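Side-chain contacts in chitinase (Thermococcus chitonophagus, PDB 5XSW), which probably hydrolyses internal bonds of chitin as an endochitinase, this construct being the C-terminal part of a longer protein and holding a bound glycan: residues A[51-56]-A[71-76]; A[32-37]-A[476-481]; A[44-49]-A[57-62]. One frame throughout, in Å; residues are numbered along the deposited sequence.

Contact 1. Residues A[51-56]-A[71-76]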
ATOM      1  N   TYR A  51     -24.707 -10.964  21.242  1.00 39.02           N
ATOM      2  CA  TYR A  51     -25.015 -11.448  19.896  1.00 41.05           C
ATOM      3  C   TYR A  51     -25.884 -12.661  20.004  1.00 41.81           C
ATOM      4  O   TYR A  51     -25.695 -13.456  20.912  1.00 47.00           O
ATOM      5  CB  TYR A  51     -23.764 -11.827  19.086  1.00 45.04           C
ATOM      6  CG  TYR A  51     -22.845 -10.674  18.793  1.00 45.30           C
ATOM      7  CD1 TYR A  51     -23.270  -9.606  17.987  1.00 42.46           C
ATOM      8  CD2 TYR A  51     -21.556 -10.663  19.280  1.00 41.68           C
ATOM      9  CE1 TYR A  51     -22.431  -8.540  17.718  1.00 42.01           C
ATOM     10  CE2 TYR A  51     -20.696  -9.608  19.011  1.00 43.90           C
ATOM     11  CZ  TYR A  51     -21.142  -8.556  18.218  1.00 39.91           C
ATOM     12  OH  TYR A  51     -20.307  -7.519  17.944  1.00 37.64           O
ATOM     13  N   ALA A  52     -26.798 -12.816  19.053  1.00 42.00           N
ATOM     14  CA  ALA A  52     -27.728 -13.920  19.083  1.00 46.35           C
ATOM     15  C   ALA A  52     -27.008 -15.249  18.975  1.00 59.07           C
ATOM     16  O   ALA A  52     -27.474 -16.244  19.532  1.00 61.26           O
ATOM     17  CB  ALA A  52     -28.745 -13.789  17.976  1.00 41.26           C
ATOM     18  N   ASP A  53     -25.894 -15.267  18.235  1.00 47.71           N
ATOM     19  CA  ASP A  53     -25.147 -16.496  17.999  1.00 46.10           C
ATOM     20  C   ASP A  53     -23.902 -16.604  18.883  1.00 55.28           C
ATOM     21  O   ASP A  53     -22.957 -17.308  18.545  1.00 69.49           O
ATOM     22  CB  ASP A  53     -24.782 -16.643  16.491  1.00 51.09           C
ATOM     23  CG  ASP A  53     -24.010 -15.423  15.899  1.00 61.36           C
ATOM     24  OD1 ASP A  53     -23.825 -14.378  16.589  1.00 49.71           O
ATOM     25  OD2 ASP A  53     -23.611 -15.516  14.700  1.00 51.96           O
ATOM     26  N   GLY A  54     -23.919 -15.941  20.035  1.00 52.17           N
ATOM     27  CA  GLY A  54     -22.853 -16.063  21.008  1.00 46.57           C
ATOM     28  C   GLY A  54     -21.899 -14.889  21.018  1.00 50.37           C
ATOM     29  O   GLY A  54     -21.705 -14.231  19.999  1.00 51.06           O
ATOM     30  N   GLY A  55     -21.296 -14.637  22.171  1.00 47.24           N
ATOM     31  CA  GLY A  55     -20.424 -13.491  22.359  1.00 54.12           C
ATOM     32  C   GLY A  55     -21.231 -12.211  22.541  1.00 52.53           C
ATOM     33  O   GLY A  55     -22.453 -12.225  22.501  1.00 50.63           O
ATOM     34  N   GLU A  56     -20.545 -11.099  22.734  1.00 51.13           N
ATOM     35  CA  GLU A  56     -21.210  -9.824  22.901  1.00 46.28           C
ATOM     36  C   GLU A  56     -20.330  -8.697  22.360  1.00 51.22           C
ATOM     37  O   GLU A  56     -19.101  -8.733  22.501  1.00 47.47           O
ATOM     38  CB  GLU A  56     -21.540  -9.580  24.380  1.00 46.53           C
ATOM     39  CG  GLU A  56     -20.320  -9.360  25.288  1.00 50.26           C
ATOM     40  CD  GLU A  56     -20.672  -9.283  26.783  1.00 61.95           C
ATOM     41  OE1 GLU A  56     -19.786  -8.932  27.598  1.00 60.29           O
ATOM     42  OE2 GLU A  56     -21.834  -9.559  27.147  1.00 58.75           O
ATOM     43  N   THR A  71     -16.679  -3.984  17.396  1.00 30.27           N
ATOM     44  CA  THR A  71     -15.247  -4.352  17.441  1.00 36.38           C
ATOM     45  C   THR A  71     -14.872  -5.229  16.248  1.00 34.74           C
ATOM     46  O   THR A  71     -14.896  -4.755  15.119  1.00 36.36           O
ATOM     47  CB  THR A  71     -14.844  -5.032  18.821  1.00 37.94           C
ATOM     48  OG1 THR A  71     -15.464  -6.312  18.969  1.00 40.97           O
ATOM     49  CG2 THR A  71     -15.233  -4.143  19.971  1.00 43.20           C
ATOM     50  N   TRP A  72     -14.600  -6.510  16.450  1.00 36.73           N
ATOM     51  CA  TRP A  72     -14.092  -7.327  15.344  1.00 32.61           C
ATOM     52  C   TRP A  72     -15.188  -7.662  14.395  1.00 41.91           C
ATOM     53  O   TRP A  72     -14.949  -8.131  13.296  1.00 36.41           O
ATOM     54  CB  TRP A  72     -13.427  -8.599  15.887  1.00 42.93           C
ATOM     55  CG  TRP A  72     -14.398  -9.574  16.479  1.00 48.66           C
ATOM     56  CD1 TRP A  72     -14.819  -9.651  17.798  1.00 45.79           C
ATOM     57  CD2 TRP A  72     -15.079 -10.623  15.776  1.00 43.72           C
ATOM     58  NE1 TRP A  72     -15.731 -10.693  17.938  1.00 47.55           N
ATOM     59  CE2 TRP A  72     -15.906 -11.296  16.715  1.00 49.67           C
ATOM     60  CE3 TRP A  72     -15.097 -11.038  14.438  1.00 50.53           C
ATOM     61  CZ2 TRP A  72     -16.721 -12.367  16.352  1.00 52.33           C
ATOM     62  CZ3 TRP A  72     -15.905 -12.102  14.080  1.00 50.70           C
ATOM     63  CH2 TRP A  72     -16.704 -12.759  15.034  1.00 52.57           C
ATOM     64  N   ARG A  73     -16.427  -7.382  14.772  1.00 34.86           N
ATOM     65  CA  ARG A  73     -17.527  -7.775  13.876  1.00 29.35           C
ATOM     66  C   ARG A  73     -18.168  -6.607  13.078  1.00 29.13           C
ATOM     67  O   ARG A  73     -19.282  -6.737  12.518  1.00 33.67           O
ATOM     68  CB  ARG A  73     -18.584  -8.503  14.722  1.00 38.18           C
ATOM     69  CG  ARG A  73     -19.051  -9.745  14.126  1.00 47.52           C
ATOM     70  CD  ARG A  73     -19.788 -10.638  15.147  1.00 40.98           C
ATOM     71  NE  ARG A  73     -20.666 -11.508  14.378  1.00 45.41           N
ATOM     72  CZ  ARG A  73     -21.532 -12.365  14.898  1.00 46.64           C
ATOM     73  NH1 ARG A  73     -22.264 -13.095  14.085  1.00 42.72           N
ATOM     74  NH2 ARG A  73     -21.657 -12.475  16.218  1.00 43.95           N
ATOM     75  N   GLY A  74     -17.452  -5.489  12.973  1.00 29.08           N
ATOM     76  CA  GLY A  74     -17.994  -4.313  12.328  1.00 26.77           C
ATOM     77  C   GLY A  74     -17.956  -4.264  10.808  1.00 35.77           C
ATOM     78  O   GLY A  74     -18.396  -3.257  10.211  1.00 28.18           O
ATOM     79  N   ILE A  75     -17.438  -5.324  10.164  1.00 31.41           N
ATOM     80  CA  ILE A  75     -17.282  -5.319   8.702  1.00 27.46           C
ATOM     81  C   ILE A  75     -18.335  -6.172   8.055  1.00 28.70           C
ATOM     82  O   ILE A  75     -18.462  -7.341   8.395  1.00 30.37           O
ATOM     83  CB  ILE A  75     -15.825  -5.866   8.257  1.00 29.82           C
ATOM     84  CG1 ILE A  75     -14.708  -4.996   8.862  1.00 26.76           C
ATOM     85  CG2 ILE A  75     -15.737  -5.973   6.756  1.00 31.60           C
ATOM     86  CD1 ILE A  75     -13.355  -5.743   9.027  1.00 30.59           C
ATOM     87  N   PHE A  76     -19.072  -5.616   7.110  1.00 26.18           N
ATOM     88  CA  PHE A  76     -20.209  -6.310   6.498  1.00 33.16           C
ATOM     89  C   PHE A  76     -20.055  -6.444   4.997  1.00 30.38           C
ATOM     90  O   PHE A  76     -20.493  -5.585   4.229  1.00 31.58           O
ATOM     91  CB  PHE A  76     -21.525  -5.572   6.768  1.00 30.66           C
ATOM     92  CG  PHE A  76     -21.984  -5.702   8.201  1.00 32.12           C
ATOM     93  CD1 PHE A  76     -21.364  -4.974   9.201  1.00 30.08           C
ATOM     94  CD2 PHE A  76     -22.991  -6.600   8.537  1.00 31.80           C
ATOM     95  CE1 PHE A  76     -21.743  -5.109  10.555  1.00 35.65           C
ATOM     96  CE2 PHE A  76     -23.425  -6.733   9.904  1.00 27.78           C
ATOM     97  CZ  PHE A  76     -22.784  -5.985  10.902  1.00 33.51           C
TER
HETATM   98  O   HOH W   1     -18.068  -7.874  19.027  1.00 40.04           O

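Contact 2. Residues A[32-37]-A[476-481]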
ATOM      1  N   CYS A  32     -19.311  -3.371   0.613  1.00 29.91           N
ATOM      2  CA  CYS A  32     -18.955  -3.595   1.997  1.00 31.00           C
ATOM      3  C   CYS A  32     -19.447  -2.370   2.794  1.00 32.54           C
ATOM      4  O   CYS A  32     -19.357  -1.206   2.321  1.00 29.56           O
ATOM      5  CB  CYS A  32     -17.424  -3.752   2.191  1.00 27.12           C
ATOM      6  SG  CYS A  32     -16.968  -4.401   3.737  1.00 30.18           S
ATOM      7  N   PHE A  33     -19.964  -2.640   3.984  1.00 28.62           N
ATOM      8  CA  PHE A  33     -20.258  -1.573   4.962  1.00 28.77           C
ATOM      9  C   PHE A  33     -19.341  -1.718   6.131  1.00 25.38           C
ATOM     10  O   PHE A  33     -19.261  -2.787   6.745  1.00 29.39           O
ATOM     11  CB  PHE A  33     -21.758  -1.632   5.434  1.00 29.21           C
ATOM     12  CG  PHE A  33     -22.731  -1.470   4.317  1.00 29.78           C
ATOM     13  CD1 PHE A  33     -22.986  -0.215   3.774  1.00 34.75           C
ATOM     14  CD2 PHE A  33     -23.384  -2.562   3.784  1.00 34.04           C
ATOM     15  CE1 PHE A  33     -23.899  -0.058   2.722  1.00 36.30           C
ATOM     16  CE2 PHE A  33     -24.283  -2.425   2.716  1.00 34.92           C
ATOM     17  CZ  PHE A  33     -24.533  -1.179   2.177  1.00 37.99           C
ATOM     18  N   ASP A  34     -18.647  -0.647   6.485  1.00 25.56           N
ATOM     19  CA  ASP A  34     -17.807  -0.658   7.660  1.00 21.44           C
ATOM     20  C   ASP A  34     -18.516   0.167   8.749  1.00 29.69           C
ATOM     21  O   ASP A  34     -18.707   1.367   8.566  1.00 26.87           O
ATOM     22  CB  ASP A  34     -16.425  -0.037   7.392  1.00 25.03           C
ATOM     23  CG  ASP A  34     -15.512  -0.948   6.561  1.00 30.59           C
ATOM     24  OD1 ASP A  34     -15.964  -2.045   6.188  1.00 26.42           O
ATOM     25  OD2 ASP A  34     -14.360  -0.521   6.309  1.00 26.58           O
ATOM     26  N   ILE A  35     -18.871  -0.478   9.851  1.00 29.82           N
ATOM     27  CA  ILE A  35     -19.648   0.213  10.916  1.00 27.37           C
ATOM     28  C   ILE A  35     -18.775   0.657  12.053  1.00 22.43           C
ATOM     29  O   ILE A  35     -18.139  -0.159  12.722  1.00 31.56           O
ATOM     30  CB  ILE A  35     -20.779  -0.725  11.406  1.00 30.66           C
ATOM     31  CG1 ILE A  35     -21.728  -0.966  10.201  1.00 33.83           C
ATOM     32  CG2 ILE A  35     -21.507  -0.076  12.606  1.00 27.67           C
ATOM     33  CD1 ILE A  35     -22.949  -1.758  10.528  1.00 48.96           C
ATOM     34  N   LYS A  36     -18.687   1.976  12.261  1.00 24.62           N
ATOM     35  CA  LYS A  36     -17.994   2.527  13.411  1.00 26.26           C
ATOM     36  C   LYS A  36     -18.703   2.156  14.745  1.00 35.53           C
ATOM     37  O   LYS A  36     -18.084   1.652  15.686  1.00 26.37           O
ATOM     38  CB  LYS A  36     -17.927   4.042  13.275  1.00 27.06           C
ATOM     39  CG  LYS A  36     -17.041   4.739  14.318  1.00 34.84           C
ATOM     40  CD  LYS A  36     -17.309   6.259  14.315  1.00 43.91           C
ATOM     41  CE  LYS A  36     -16.274   7.048  15.125  1.00 64.86           C
ATOM     42  NZ  LYS A  36     -14.889   7.085  14.490  1.00 71.84           N
ATOM     43  N   ASN A  37     -20.007   2.448  14.813  1.00 32.79           N
ATOM     44  CA  ASN A  37     -20.814   2.030  15.953  1.00 28.22           C
ATOM     45  C   ASN A  37     -22.294   2.161  15.571  1.00 31.37           C
ATOM     46  O   ASN A  37     -22.621   2.570  14.448  1.00 26.45           O
ATOM     47  CB  ASN A  37     -20.459   2.822  17.225  1.00 26.95           C
ATOM     48  CG  ASN A  37     -20.465   4.310  17.030  1.00 29.84           C
ATOM     49  OD1 ASN A  37     -21.402   4.864  16.457  1.00 33.75           O
ATOM     50  ND2 ASN A  37     -19.428   4.984  17.547  1.00 32.23           N
ATOM     51  N   ASP A 476      -9.230  -3.494   5.268  1.00 27.66           N
ATOM     52  CA  ASP A 476      -8.073  -2.643   5.559  1.00 25.85           C
ATOM     53  C   ASP A 476      -8.552  -1.245   6.087  1.00 20.48           C
ATOM     54  O   ASP A 476      -7.990  -0.722   6.987  1.00 23.58           O
ATOM     55  CB  ASP A 476      -7.206  -2.416   4.295  1.00 24.68           C
ATOM     56  CG  ASP A 476      -6.492  -3.735   3.804  1.00 30.84           C
ATOM     57  OD1 ASP A 476      -6.250  -4.562   4.678  1.00 29.25           O
ATOM     58  OD2 ASP A 476      -6.233  -3.904   2.583  1.00 31.99           O
ATOM     59  N   TRP A 477      -9.518  -0.651   5.418  1.00 24.77           N
ATOM     60  CA  TRP A 477     -10.034   0.670   5.873  1.00 25.36           C
ATOM     61  C   TRP A 477     -10.515   0.595   7.330  1.00 23.96           C
ATOM     62  O   TRP A 477     -10.214   1.433   8.200  1.00 25.22           O
ATOM     63  CB  TRP A 477     -11.173   1.115   4.963  1.00 20.11           C
ATOM     64  CG  TRP A 477     -11.782   2.433   5.406  1.00 23.72           C
ATOM     65  CD1 TRP A 477     -12.988   2.627   6.093  1.00 26.22           C
ATOM     66  CD2 TRP A 477     -11.171   3.729   5.280  1.00 26.55           C
ATOM     67  NE1 TRP A 477     -13.153   4.002   6.340  1.00 24.09           N
ATOM     68  CE2 TRP A 477     -12.056   4.682   5.858  1.00 24.92           C
ATOM     69  CE3 TRP A 477      -9.971   4.187   4.711  1.00 23.83           C
ATOM     70  CZ2 TRP A 477     -11.770   6.057   5.845  1.00 26.24           C
ATOM     71  CZ3 TRP A 477      -9.701   5.577   4.695  1.00 26.13           C
ATOM     72  CH2 TRP A 477     -10.609   6.479   5.255  1.00 24.14           C
ATOM     73  N   TYR A 478     -11.229  -0.461   7.597  1.00 26.06           N
ATOM     74  CA  TYR A 478     -11.803  -0.654   8.925  1.00 24.56           C
ATOM     75  C   TYR A 478     -10.777  -0.589  10.017  1.00 32.12           C
ATOM     76  O   TYR A 478     -10.910   0.209  10.954  1.00 28.56           O
ATOM     77  CB  TYR A 478     -12.535  -1.999   8.974  1.00 24.95           C
ATOM     78  CG  TYR A 478     -13.363  -2.173  10.274  1.00 30.97           C
ATOM     79  CD1 TYR A 478     -14.587  -1.488  10.459  1.00 26.98           C
ATOM     80  CD2 TYR A 478     -12.915  -2.991  11.281  1.00 29.19           C
ATOM     81  CE1 TYR A 478     -15.319  -1.628  11.667  1.00 29.41           C
ATOM     82  CE2 TYR A 478     -13.662  -3.171  12.490  1.00 35.49           C
ATOM     83  CZ  TYR A 478     -14.849  -2.490  12.661  1.00 35.47           C
ATOM     84  OH  TYR A 478     -15.539  -2.672  13.849  1.00 33.24           O
ATOM     85  N   TYR A 479      -9.739  -1.429   9.939  1.00 29.25           N
ATOM     86  CA  TYR A 479      -8.758  -1.413  11.023  1.00 32.14           C
ATOM     87  C   TYR A 479      -7.935  -0.155  11.013  1.00 33.21           C
ATOM     88  O   TYR A 479      -7.572   0.380  12.054  1.00 36.66           O
ATOM     89  CB  TYR A 479      -7.823  -2.645  10.943  1.00 38.20           C
ATOM     90  CG  TYR A 479      -8.600  -3.920  10.947  1.00 30.60           C
ATOM     91  CD1 TYR A 479      -9.282  -4.357  12.094  1.00 41.17           C
ATOM     92  CD2 TYR A 479      -8.703  -4.664   9.800  1.00 39.27           C
ATOM     93  CE1 TYR A 479     -10.050  -5.547  12.056  1.00 34.01           C
ATOM     94  CE2 TYR A 479      -9.442  -5.807   9.752  1.00 35.66           C
ATOM     95  CZ  TYR A 479     -10.104  -6.254  10.894  1.00 38.05           C
ATOM     96  OH  TYR A 479     -10.832  -7.443  10.774  1.00 42.30           O
ATOM     97  N   HIS A 480      -7.639   0.352   9.833  1.00 25.23           N
ATOM     98  CA  HIS A 480      -6.804   1.537   9.806  1.00 25.83           C
ATOM     99  C   HIS A 480      -7.539   2.779  10.380  1.00 30.30           C
ATOM    100  O   HIS A 480      -7.034   3.490  11.239  1.00 31.28           O
ATOM    101  CB  HIS A 480      -6.380   1.858   8.368  1.00 28.32           C
ATOM    102  CG  HIS A 480      -5.316   2.899   8.301  1.00 27.19           C
ATOM    103  ND1 HIS A 480      -5.158   3.741   7.223  1.00 33.20           N
ATOM    104  CD2 HIS A 480      -4.310   3.184   9.157  1.00 42.92           C
ATOM    105  CE1 HIS A 480      -4.119   4.530   7.436  1.00 31.54           C
ATOM    106  NE2 HIS A 480      -3.608   4.236   8.624  1.00 34.07           N
ATOM    107  N   ALA A 481      -8.743   3.025   9.894  1.00 28.06           N
ATOM    108  CA  ALA A 481      -9.498   4.210  10.342  1.00 24.84           C
ATOM    109  C   ALA A 481      -9.946   4.063  11.805  1.00 31.95           C
ATOM    110  O   ALA A 481      -9.949   5.054  12.531  1.00 31.27           O
ATOM    111  CB  ALA A 481     -10.714   4.462   9.400  1.00 25.65           C
TER

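Contact 3. Residues A[44-49]-A[57-62]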
ATOM      1  N   GLY A  44     -34.564   3.646  29.866  1.00 34.12           N
ATOM      2  CA  GLY A  44     -34.467   2.469  30.711  1.00 37.30           C
ATOM      3  C   GLY A  44     -33.020   2.139  31.066  1.00 47.11           C
ATOM      4  O   GLY A  44     -32.102   2.895  30.732  1.00 46.44           O
ATOM      5  N   LYS A  45     -32.805   1.009  31.727  1.00 39.96           N
ATOM      6  CA  LYS A  45     -31.461   0.621  32.155  1.00 39.21           C
ATOM      7  C   LYS A  45     -31.032  -0.527  31.288  1.00 41.56           C
ATOM      8  O   LYS A  45     -31.763  -1.508  31.167  1.00 39.47           O
ATOM      9  CB  LYS A  45     -31.425   0.209  33.634  1.00 44.11           C
ATOM     10  CG  LYS A  45     -30.117  -0.520  34.038  1.00 52.46           C
ATOM     11  CD  LYS A  45     -30.023  -0.787  35.571  1.00 61.37           C
ATOM     12  CE  LYS A  45     -28.990   0.127  36.266  1.00 66.27           C
ATOM     13  NZ  LYS A  45     -28.769  -0.171  37.742  1.00 73.27           N
ATOM     14  N   VAL A  46     -29.873  -0.418  30.641  1.00 38.96           N
ATOM     15  CA  VAL A  46     -29.440  -1.535  29.810  1.00 41.71           C
ATOM     16  C   VAL A  46     -29.006  -2.691  30.725  1.00 39.79           C
ATOM     17  O   VAL A  46     -28.112  -2.520  31.559  1.00 42.48           O
ATOM     18  CB  VAL A  46     -28.269  -1.151  28.863  1.00 36.10           C
ATOM     19  CG1 VAL A  46     -27.803  -2.396  28.089  1.00 37.92           C
ATOM     20  CG2 VAL A  46     -28.675  -0.020  27.924  1.00 34.21           C
ATOM     21  N   LEU A  47     -29.614  -3.859  30.552  1.00 42.06           N
ATOM     22  CA  LEU A  47     -29.230  -5.046  31.327  1.00 43.58           C
ATOM     23  C   LEU A  47     -28.155  -5.875  30.626  1.00 48.90           C
ATOM     24  O   LEU A  47     -27.213  -6.348  31.244  1.00 41.93           O
ATOM     25  CB  LEU A  47     -30.452  -5.928  31.579  1.00 47.25           C
ATOM     26  CG  LEU A  47     -31.568  -5.272  32.415  1.00 47.72           C
ATOM     27  CD1 LEU A  47     -32.900  -6.000  32.269  1.00 49.03           C
ATOM     28  CD2 LEU A  47     -31.166  -5.229  33.861  1.00 38.83           C
ATOM     29  N   SER A  48     -28.317  -6.065  29.324  1.00 41.64           N
ATOM     30  CA  SER A  48     -27.339  -6.804  28.535  1.00 44.58           C
ATOM     31  C   SER A  48     -27.517  -6.561  27.026  1.00 45.66           C
ATOM     32  O   SER A  48     -28.637  -6.381  26.538  1.00 40.80           O
ATOM     33  CB  SER A  48     -27.477  -8.292  28.802  1.00 42.17           C
ATOM     34  OG  SER A  48     -28.632  -8.738  28.117  1.00 48.43           O
ATOM     35  N   ILE A  49     -26.403  -6.576  26.293  1.00 43.64           N
ATOM     36  CA  ILE A  49     -26.435  -6.542  24.840  1.00 38.22           C
ATOM     37  C   ILE A  49     -25.511  -7.666  24.389  1.00 38.55           C
ATOM     38  O   ILE A  49     -24.314  -7.647  24.727  1.00 43.04           O
ATOM     39  CB  ILE A  49     -25.948  -5.180  24.289  1.00 40.22           C
ATOM     40  CG1 ILE A  49     -26.798  -4.035  24.819  1.00 37.04           C
ATOM     41  CG2 ILE A  49     -25.907  -5.188  22.762  1.00 35.45           C
ATOM     42  CD1 ILE A  49     -26.403  -2.651  24.251  1.00 37.47           C
ATOM     43  N   PRO A  57     -20.960  -7.677  21.764  1.00 47.19           N
ATOM     44  CA  PRO A  57     -20.233  -6.461  21.427  1.00 37.27           C
ATOM     45  C   PRO A  57     -19.882  -5.687  22.677  1.00 40.53           C
ATOM     46  O   PRO A  57     -20.194  -6.108  23.774  1.00 43.09           O
ATOM     47  CB  PRO A  57     -21.234  -5.691  20.550  1.00 41.73           C
ATOM     48  CG  PRO A  57     -22.583  -6.110  21.122  1.00 40.68           C
ATOM     49  CD  PRO A  57     -22.393  -7.581  21.412  1.00 45.53           C
ATOM     50  N   VAL A  58     -19.210  -4.561  22.497  1.00 35.52           N
ATOM     51  CA  VAL A  58     -18.936  -3.612  23.558  1.00 38.84           C
ATOM     52  C   VAL A  58     -20.019  -2.524  23.499  1.00 42.53           C
ATOM     53  O   VAL A  58     -20.523  -2.223  22.411  1.00 33.69           O
ATOM     54  CB  VAL A  58     -17.526  -2.979  23.378  1.00 44.35           C
ATOM     55  CG1 VAL A  58     -17.350  -1.734  24.238  1.00 44.89           C
ATOM     56  CG2 VAL A  58     -16.446  -4.014  23.648  1.00 41.76           C
ATOM     57  N   TYR A  59     -20.390  -1.937  24.635  1.00 34.23           N
ATOM     58  CA  TYR A  59     -21.309  -0.800  24.567  1.00 39.72           C
ATOM     59  C   TYR A  59     -21.030   0.124  25.684  1.00 40.22           C
ATOM     60  O   TYR A  59     -20.419  -0.261  26.683  1.00 40.87           O
ATOM     61  CB  TYR A  59     -22.783  -1.252  24.591  1.00 38.68           C
ATOM     62  CG  TYR A  59     -23.255  -1.829  25.912  1.00 41.00           C
ATOM     63  CD1 TYR A  59     -23.717  -0.999  26.931  1.00 39.19           C
ATOM     64  CD2 TYR A  59     -23.271  -3.216  26.121  1.00 41.17           C
ATOM     65  CE1 TYR A  59     -24.149  -1.533  28.163  1.00 46.17           C
ATOM     66  CE2 TYR A  59     -23.699  -3.762  27.336  1.00 44.56           C
ATOM     67  CZ  TYR A  59     -24.134  -2.911  28.349  1.00 47.05           C
ATOM     68  OH  TYR A  59     -24.572  -3.436  29.545  1.00 54.94           O
ATOM     69  N   ASN A  60     -21.440   1.366  25.527  1.00 38.85           N
ATOM     70  CA  ASN A  60     -21.373   2.262  26.659  1.00 48.10           C
ATOM     71  C   ASN A  60     -22.637   3.133  26.687  1.00 49.62           C
ATOM     72  O   ASN A  60     -23.331   3.265  25.671  1.00 39.66           O
ATOM     73  CB  ASN A  60     -20.105   3.105  26.624  1.00 46.70           C
ATOM     74  CG  ASN A  60     -20.247   4.343  25.803  1.00 58.06           C
ATOM     75  OD1 ASN A  60     -20.750   5.372  26.283  1.00 67.88           O
ATOM     76  ND2 ASN A  60     -19.779   4.281  24.551  1.00 64.38           N
ATOM     77  N   VAL A  61     -22.944   3.678  27.860  1.00 43.40           N
ATOM     78  CA  VAL A  61     -24.166   4.463  28.073  1.00 41.02           C
ATOM     79  C   VAL A  61     -23.803   5.875  28.460  1.00 43.21           C
ATOM     80  O   VAL A  61     -22.980   6.101  29.322  1.00 44.67           O
ATOM     81  CB  VAL A  61     -25.061   3.846  29.183  1.00 47.41           C
ATOM     82  CG1 VAL A  61     -26.336   4.714  29.416  1.00 44.13           C
ATOM     83  CG2 VAL A  61     -25.411   2.405  28.837  1.00 37.03           C
ATOM     84  N   ASN A  62     -24.398   6.844  27.804  1.00 43.32           N
ATOM     85  CA  ASN A  62     -24.178   8.213  28.213  1.00 49.46           C
ATOM     86  C   ASN A  62     -25.535   8.920  28.270  1.00 44.95           C
ATOM     87  O   ASN A  62     -26.069   9.352  27.236  1.00 41.53           O
ATOM     88  CB  ASN A  62     -23.228   8.900  27.245  1.00 51.80           C
ATOM     89  CG  ASN A  62     -22.823  10.257  27.718  1.00 61.52           C
ATOM     90  OD1 ASN A  62     -22.808  10.518  28.918  1.00 65.27           O
ATOM     91  ND2 ASN A  62     -22.505  11.143  26.781  1.00 57.27           N
TER
HETATM   92  O   HOH W   2     -25.542  -1.550  31.443  1.00 57.55           O
HETATM   93  O   HOH W   3     -22.400  -6.269  25.593  1.00 50.97           O

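Contact 1. Residues A[51-56]-A[71-76]
R73 and D53 meet end-on in a bidentate salt bridge, each terminal nitrogen of the guanidinium taking one oxygen of the carboxylate. NH1 of R73 lies 2.8 Å from OD2 of D53 and uses the syn lone pair of that oxygen. NH2 of R73 donates to OD1 of D53 at 2.9 Å, again from the syn side but 22° out of the carboxylate plane. The two flat groups are nearly coplanar, with 28° between them, and the paired bonds fix how the guanidinium is rotated.

D53 owes its position to a type I turn running from Y51 to G54, closed by G54 N on Y51 O at 3.2 Å. G54 then takes up backbone angles at which a CB would press on the preceding carbonyl. This loop carries the chain from strand 45-51, in one sheet of the N-terminal β-sandwich, to strand 58-62 in the other, and R73 ties it to the connection ahead of strand 75-77.

The same guanidinium works twice, because it also lies over a face of the Y51 ring. CZ of R73 sits 4.6 Å from the centroid of the Y51 ring in a cation-pi contact, its plane tilted 56° from the ring. Closer to the backbone, CD of R73 makes a CH-pi contact over the ring, 4.1 Å from the Y51 centroid; the chain, extended from CG to NE, carries the guanidinium onward to D53. At the ring's edge, a water links the hydroxyl of Y51 to OG1 of T71. V82 and I84 of strand 80-89 and P57 pack against Y51 as well.

Contact 2. Residues A[32-37]-A[476-481]
D34 on strand 32-41 meets W477 and Y478 on the C-terminal helix 475-482, at a seam where the β-sandwich packs on the helical part of the chain. The strand and helix segments run almost parallel, 16° apart, with 9.0 Å between their axes.

The D34 carboxylate is the centre of the contact. Its OD2 lies at the edge of the W477 indole, 3.4 Å from CD1 of W477, and the carboxylate and ring planes differ by only 20°, so the oxygen faces a ring C-H rather than the pi cloud. The same OD2 rests 3.6 Å from CB of Y478; the backbone N of Y478 is also near, but at an angle too poor for a hydrogen bond. The other oxygen of this buried group, OD1, receives a weak bond from the backbone of G474, just ahead of the helix.

The Y478 side chain crosses that of D34 and turns its ring edge to the strand. A chi1 of -171° swings the ring away from the backbone N, past D34 and on to the I35 carbonyl, O of I35 lying near the ring plane, 3.4 Å from CE1 of Y478. Beyond it, the hydroxyl is hydrogen-bonded to T71 O. A leucine in place of Y478 would probably leave T71 O without the hydroxyl it is bonded to and open a gap beside the I35 carbonyl.

W477 is held separately by NE1 on L105 O, while A481 CB covers one face of its indole. The arrangement is that of an interdomain interface, a terminal helix laid along a strand of a β-sandwich.

Contact 3. Residues A[44-49]-A[57-62]
The Y59 ring has I49 over one face and two waters at its edge. CD1 of I49 stands 3.6 Å above the ring plane, displaced toward the rim near CG of Y59, and makes a CH-pi contact with the centroid of the Y59 ring at 4.0 Å. V46 approaches obliquely near the hydroxyl end, its CG1 3.7 Å from CZ of Y59. One of the edge waters joins the Y59 hydroxyl to V46 O, to which it donates, so the polar end of the ring is tied to the opposing backbone.

Y59 CG lies between its backbone N and carbonyl carbon (chi1 69°), a torsion that lays the ring across I49. Packing continues on both sides of it: CG2 of I49 is 3.8 Å from CG of P57, the two side chains crossing at about a right angle, while CG2 of V46 and CG2 of V61 are 4.2 Å apart. I68 of strand 65-69 and I84 of strand 80-89 add further apolar cover to I49.

The strand segments run nearly antiparallel, at 162°, with 8.5 Å between their axes and side chains rather than backbone bonds joining them, as is typical of two sheets packed face to face in a β-sandwich.

Overall arrangement
After its first two strands the chain lays down strand 32-41, whose partner in contact 2 arrives only with the C-terminal helix, more than 400 residues later; that contact therefore closes a very long loop enclosing both others. Contact 3 follows, closing a short one between strands 45-51 and 58-62. Contact 1 begins within it, at 51-56, and finishes beyond it at 71-76, so the two cross. Contacts 1 and 3 together bind the two sheets of the sandwich and the turn between them. Contact 1 then meets contact 2 directly, G74 with I35 within the sheet, and T71 with Y478 across to the helix, at the junction between the sandwich and helix 475-482.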